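Local atomic coordinates of aminotransferase TlmJ (Streptoalloteichus hindustanus, PDB entry 5UID), a protein that probably catalyses pyridoxal 5'-phosphate-dependent amino-group transfer, as a member of the DegT/DnrJ/EryC1 aminotransferase family. Residues Gly89-Ile94 against Ser337-Glu342; Cys104-Asp107 against Asn112-Ala115. One frame throughout, in Å; residues are numbered along the deposited sequence.

Both contacts belong to the pyridoxal-phosphate-binding fold of one subunit, and each ties a loop into the neighbourhood of the central mixed sheet. Interaction 1 pins the loop that follows helix 309-321 to helix 88-95, in contact with the second subunit; interaction 2 closes a short loop just beyond strand 100-104, the outermost strand on that side of the sheet within this chain. Along the sequence, interaction 2 is nested inside the long loop that interaction 1 closes. Their centres lie about 17 Å apart and their nearest atoms about 7 Å, so they do not touch. Neither includes a residue of the cofactor pocket, which T191, D193 and N248 help to form.

Interaction 1 of 2, residues Gly89-Ile94 against Ser337-Glu342; sequences GAANAI and SAYGHE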
ATOM      1  N   GLY A  89       5.993  -7.220 -10.984  1.00 24.65           N
ATOM      2  CA  GLY A  89       6.434  -6.771  -9.676  1.00 30.93           C
ATOM      3  C   GLY A  89       7.488  -7.666  -9.056  1.00 31.87           C
ATOM      4  O   GLY A  89       8.296  -7.206  -8.244  1.00 33.55           O
ATOM      5  N   ALA A  90       7.496  -8.950  -9.421  1.00 30.81           N
ATOM      6  CA  ALA A  90       8.524  -9.853  -8.915  1.00 31.11           C
ATOM      7  C   ALA A  90       9.894  -9.494  -9.475  1.00 24.62           C
ATOM      8  O   ALA A  90      10.891  -9.496  -8.743  1.00 24.90           O
ATOM      9  CB  ALA A  90       8.169 -11.302  -9.251  1.00 28.46           C
ATOM     10  N   ALA A  91       9.965  -9.186 -10.770  1.00 23.35           N
ATOM     11  CA  ALA A  91      11.238  -8.792 -11.361  1.00 25.39           C
ATOM     12  C   ALA A  91      11.659  -7.408 -10.882  1.00 26.89           C
ATOM     13  O   ALA A  91      12.851  -7.156 -10.669  1.00 30.18           O
ATOM     14  CB  ALA A  91      11.147  -8.832 -12.886  1.00 25.93           C
ATOM     15  N   ASN A  92      10.696  -6.500 -10.710  1.00 22.98           N
ATOM     16  CA  ASN A  92      11.014  -5.175 -10.187  1.00 25.75           C
ATOM     17  C   ASN A  92      11.554  -5.263  -8.767  1.00 28.40           C
ATOM     18  O   ASN A  92      12.459  -4.509  -8.391  1.00 30.35           O
ATOM     19  CB  ASN A  92       9.777  -4.275 -10.240  1.00 25.23           C
ATOM     20  CG  ASN A  92       9.511  -3.723 -11.632  1.00 26.69           C
ATOM     21  OD1 ASN A  92      10.210  -4.053 -12.590  1.00 28.10           O
ATOM     22  ND2 ASN A  92       8.491  -2.878 -11.748  1.00 28.17           N
ATOM     23  N   ALA A  93      11.019  -6.188  -7.964  1.00 29.13           N
ATOM     24  CA  ALA A  93      11.516  -6.363  -6.604  1.00 25.39           C
ATOM     25  C   ALA A  93      12.982  -6.773  -6.593  1.00 21.75           C
ATOM     26  O   ALA A  93      13.709  -6.454  -5.645  1.00 26.46           O
ATOM     27  CB  ALA A  93      10.669  -7.396  -5.862  1.00 19.37           C
ATOM     28  N   ILE A  94      13.433  -7.471  -7.635  1.00 27.16           N
ATOM     29  CA  ILE A  94      14.828  -7.889  -7.718  1.00 30.23           C
ATOM     30  C   ILE A  94      15.710  -6.740  -8.186  1.00 29.42           C
ATOM     31  O   ILE A  94      16.711  -6.400  -7.545  1.00 28.73           O
ATOM     32  CB  ILE A  94      14.955  -9.113  -8.645  1.00 32.88           C
ATOM     33  CG1 ILE A  94      14.139 -10.287  -8.094  1.00 25.49           C
ATOM     34  CG2 ILE A  94      16.421  -9.503  -8.830  1.00 21.29           C
ATOM     35  CD1 ILE A  94      13.712 -11.280  -9.152  1.00 27.12           C
ATOM     36  N   SER A 337      13.128  -4.890 -22.214  1.00 29.96           N
ATOM     37  CA  SER A 337      14.515  -4.448 -22.311  1.00 35.15           C
ATOM     38  C   SER A 337      15.051  -3.847 -21.015  1.00 33.07           C
ATOM     39  O   SER A 337      16.267  -3.681 -20.886  1.00 40.99           O
ATOM     40  CB  SER A 337      14.655  -3.431 -23.446  1.00 42.39           C
ATOM     41  OG  SER A 337      13.755  -2.351 -23.270  1.00 47.78           O
ATOM     42  N   ALA A 338      14.183  -3.516 -20.056  1.00 33.82           N
ATOM     43  CA  ALA A 338      14.653  -2.855 -18.842  1.00 40.35           C
ATOM     44  C   ALA A 338      15.509  -3.777 -17.981  1.00 42.55           C
ATOM     45  O   ALA A 338      16.379  -3.300 -17.244  1.00 39.09           O
ATOM     46  CB  ALA A 338      13.464  -2.329 -18.038  1.00 40.78           C
ATOM     47  N   TYR A 339      15.290  -5.091 -18.061  1.00 39.73           N
ATOM     48  CA  TYR A 339      15.982  -6.043 -17.200  1.00 41.26           C
ATOM     49  C   TYR A 339      17.299  -6.532 -17.793  1.00 45.52           C
ATOM     50  O   TYR A 339      17.752  -7.634 -17.459  1.00 47.17           O
ATOM     51  CB  TYR A 339      15.066  -7.226 -16.886  1.00 33.85           C
ATOM     52  CG  TYR A 339      13.719  -6.815 -16.338  1.00 34.32           C
ATOM     53  CD1 TYR A 339      13.612  -6.189 -15.102  1.00 26.54           C
ATOM     54  CD2 TYR A 339      12.556  -7.057 -17.055  1.00 30.67           C
ATOM     55  CE1 TYR A 339      12.381  -5.813 -14.596  1.00 26.46           C
ATOM     56  CE2 TYR A 339      11.320  -6.685 -16.557  1.00 31.07           C
ATOM     57  CZ  TYR A 339      11.239  -6.063 -15.328  1.00 30.19           C
ATOM     58  OH  TYR A 339      10.010  -5.691 -14.834  1.00 28.90           O
ATOM     59  N   GLY A 340      17.926  -5.745 -18.662  1.00 49.65           N
ATOM     60  CA  GLY A 340      19.219  -6.102 -19.206  1.00 57.07           C
ATOM     61  C   GLY A 340      19.127  -7.119 -20.328  1.00 61.14           C
ATOM     62  O   GLY A 340      18.054  -7.570 -20.730  1.00 65.86           O
ATOM     63  N   HIS A 341      20.300  -7.489 -20.837  1.00 63.40           N
ATOM     64  CA  HIS A 341      20.383  -8.410 -21.963  1.00 69.95           C
ATOM     65  C   HIS A 341      20.020  -9.820 -21.517  1.00 72.93           C
ATOM     66  O   HIS A 341      20.675 -10.393 -20.639  1.00 78.53           O
ATOM     67  CB  HIS A 341      21.788  -8.382 -22.561  1.00 70.23           C
ATOM     68  N   GLU A 342      18.970 -10.375 -22.113  1.00 69.14           N
ATOM     69  CA  GLU A 342      18.570 -11.753 -21.888  1.00 72.31           C
ATOM     70  C   GLU A 342      18.759 -12.552 -23.170  1.00 75.02           C
ATOM     71  O   GLU A 342      18.912 -11.995 -24.261  1.00 76.79           O
ATOM     72  CB  GLU A 342      17.111 -11.839 -21.421  1.00 68.98           C
ATOM     73  CG  GLU A 342      16.774 -10.957 -20.225  1.00 67.38           C
ATOM     74  CD  GLU A 342      17.361 -11.470 -18.923  1.00 73.52           C
ATOM     75  OE1 GLU A 342      17.705 -12.669 -18.848  1.00 76.47           O
ATOM     76  OE2 GLU A 342      17.475 -10.671 -17.968  1.00 73.13           O
TER
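Y339 reaches from its loop to helix 88-95 and meets it through two neighbouring residues, A91 by apolar packing and N92 by a hydrogen bond. The apolar part is a CH-pi contact: the methyl of A91 sits over one face of the phenol ring, with CB 4.0 Å from the Y339 ring centroid and 28° off the ring normal. It lies nearest the outer part of the ring, A91 CB being 3.7 Å from Y339 CE1. L333 adds to this packing, touching both A91 and Y339.

The polar part is one bond, in which Y339 OH donates to N92 OD1 at 2.8 Å. The carboxamide oxygen stands at the edge of the ring, near its plane, and the amide and ring planes are 49° apart. Seen from the amide, the hydroxyl lies above the carbonyl plane. N92 holds CG anti to its own carbonyl carbon (chi1 -79°), which brings OD1 round to the phenol although CB does not head that way.

The other end of the amide turns to the second subunit, where N92 ND2 donates to the carbonyl oxygen of G242 of that chain, while V238 of the same chain packs on Y339. A phenylalanine in place of Y339 could keep the ring under the A91 methyl but would probably leave the buried N92 OD1 without its hydroxyl donor. Bonds at both ends are likely to fix the N92 amide, which joins the Y339 hydroxyl to a backbone carbonyl of the second subunit.

Interaction 2 of 2, residues Cys104-Asp107 against Asn112-Ala115; sequences CDVD and NPTA
C104, at the end of strand 100-104, turns its sulfur onto the pyrrolidine ring of P113, which comes back beside it where the chain doubles back. This connection from the edge strand to helix 115-119 is part of the alpha/beta large domain of fold type I PLP-dependent enzymes, to which this family belongs. C104 SG lies 3.9 Å from P113 CB.

At D105 it is the backbone that touches, its carbonyl O standing 3.3 Å from P113 CB. The carboxylate faces elsewhere: D105 OD1 accepts hydrogen bonds from V106 N, which approaches on its anti side and 34° out of the carboxylate plane, and from A348 N, and OD2 accepts one from G347 N, at the start of helix 346-354.

V106 lays one branch alongside the proline, CG1 being 4.1 Å from P113 CD; a chi1 of -60°, with CG1 anti to the carbonyl carbon, turns that branch to the ring. P83 packs against both V106 and P113.

D107 supplies the polar link across the loop. Its carboxylate OD1 accepts a hydrogen bond from A109 N, within the reversal, while N112 on the returning side anchors its amide to the backbone of Y134 and Y137. Between them, D107 N donates to N112 O at 2.7 Å, with an N-H...O angle of 160°.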
ATOM      1  N   CYS A 104      14.285 -17.764 -16.436  1.00 25.60           N
ATOM      2  CA  CYS A 104      14.345 -19.138 -16.909  1.00 32.28           C
ATOM      3  C   CYS A 104      13.116 -19.451 -17.753  1.00 27.13           C
ATOM      4  O   CYS A 104      12.106 -18.742 -17.713  1.00 34.39           O
ATOM      5  CB  CYS A 104      14.456 -20.128 -15.741  1.00 34.87           C
ATOM      6  SG  CYS A 104      12.943 -20.357 -14.777  1.00 35.66           S
ATOM      7  N   ASP A 105      13.217 -20.528 -18.524  1.00 26.16           N
ATOM      8  CA  ASP A 105      12.169 -20.911 -19.456  1.00 30.45           C
ATOM      9  C   ASP A 105      11.019 -21.596 -18.718  1.00 32.75           C
ATOM     10  O   ASP A 105      11.073 -21.840 -17.508  1.00 33.06           O
ATOM     11  CB  ASP A 105      12.742 -21.815 -20.544  1.00 32.24           C
ATOM     12  CG  ASP A 105      12.082 -21.593 -21.887  1.00 38.73           C
ATOM     13  OD1 ASP A 105      10.998 -20.971 -21.916  1.00 39.21           O
ATOM     14  OD2 ASP A 105      12.645 -22.036 -22.910  1.00 37.61           O
ATOM     15  N   VAL A 106       9.955 -21.910 -19.462  1.00 28.79           N
ATOM     16  CA  VAL A 106       8.775 -22.570 -18.918  1.00 33.70           C
ATOM     17  C   VAL A 106       8.316 -23.656 -19.882  1.00 34.57           C
ATOM     18  O   VAL A 106       8.638 -23.647 -21.073  1.00 32.62           O
ATOM     19  CB  VAL A 106       7.605 -21.588 -18.655  1.00 36.61           C
ATOM     20  CG1 VAL A 106       8.004 -20.515 -17.650  1.00 28.56           C
ATOM     21  CG2 VAL A 106       7.129 -20.963 -19.962  1.00 36.73           C
ATOM     22  N   ASP A 107       7.558 -24.600 -19.344  1.00 33.49           N
ATOM     23  CA  ASP A 107       6.832 -25.564 -20.162  1.00 28.49           C
ATOM     24  C   ASP A 107       5.727 -24.829 -20.910  1.00 30.55           C
ATOM     25  O   ASP A 107       4.860 -24.223 -20.268  1.00 36.58           O
ATOM     26  CB  ASP A 107       6.255 -26.661 -19.263  1.00 36.19           C
ATOM     27  CG  ASP A 107       5.618 -27.803 -20.040  1.00 41.18           C
ATOM     28  OD1 ASP A 107       5.089 -27.583 -21.150  1.00 44.25           O
ATOM     29  OD2 ASP A 107       5.636 -28.936 -19.519  1.00 46.71           O
ATOM     30  N   ASN A 112       4.491 -23.033 -16.688  1.00 28.74           N
ATOM     31  CA  ASN A 112       5.250 -23.174 -15.458  1.00 29.93           C
ATOM     32  C   ASN A 112       6.650 -23.695 -15.762  1.00 32.40           C
ATOM     33  O   ASN A 112       6.843 -24.451 -16.720  1.00 30.13           O
ATOM     34  CB  ASN A 112       4.571 -24.135 -14.471  1.00 31.45           C
ATOM     35  CG  ASN A 112       3.632 -23.426 -13.510  1.00 34.70           C
ATOM     36  OD1 ASN A 112       3.815 -22.249 -13.194  1.00 36.07           O
ATOM     37  ND2 ASN A 112       2.625 -24.147 -13.031  1.00 25.79           N
ATOM     38  N   PRO A 113       7.647 -23.300 -14.979  1.00 29.68           N
ATOM     39  CA  PRO A 113       8.992 -23.842 -15.174  1.00 28.01           C
ATOM     40  C   PRO A 113       9.156 -25.186 -14.486  1.00 34.01           C
ATOM     41  O   PRO A 113       8.549 -25.463 -13.448  1.00 31.79           O
ATOM     42  CB  PRO A 113       9.889 -22.782 -14.528  1.00 26.94           C
ATOM     43  CG  PRO A 113       9.039 -22.225 -13.436  1.00 28.30           C
ATOM     44  CD  PRO A 113       7.622 -22.239 -13.959  1.00 25.48           C
ATOM     45  N   THR A 114       9.980 -26.031 -15.094  1.00 33.95           N
ATOM     46  CA  THR A 114      10.386 -27.275 -14.461  1.00 35.44           C
ATOM     47  C   THR A 114      11.594 -27.024 -13.564  1.00 33.02           C
ATOM     48  O   THR A 114      12.206 -25.955 -13.586  1.00 38.41           O
ATOM     49  CB  THR A 114      10.719 -28.341 -15.508  1.00 34.55           C
ATOM     50  OG1 THR A 114      11.924 -27.978 -16.192  1.00 36.26           O
ATOM     51  CG2 THR A 114       9.591 -28.473 -16.515  1.00 30.73           C
ATOM     52  N   ALA A 115      11.934 -28.033 -12.759  1.00 33.90           N
ATOM     53  CA  ALA A 115      13.157 -27.951 -11.969  1.00 31.06           C
ATOM     54  C   ALA A 115      14.387 -27.863 -12.863  1.00 43.00           C
ATOM     55  O   ALA A 115      15.379 -27.225 -12.492  1.00 43.24           O
ATOM     56  CB  ALA A 115      13.264 -29.155 -11.033  1.00 39.30           C
TER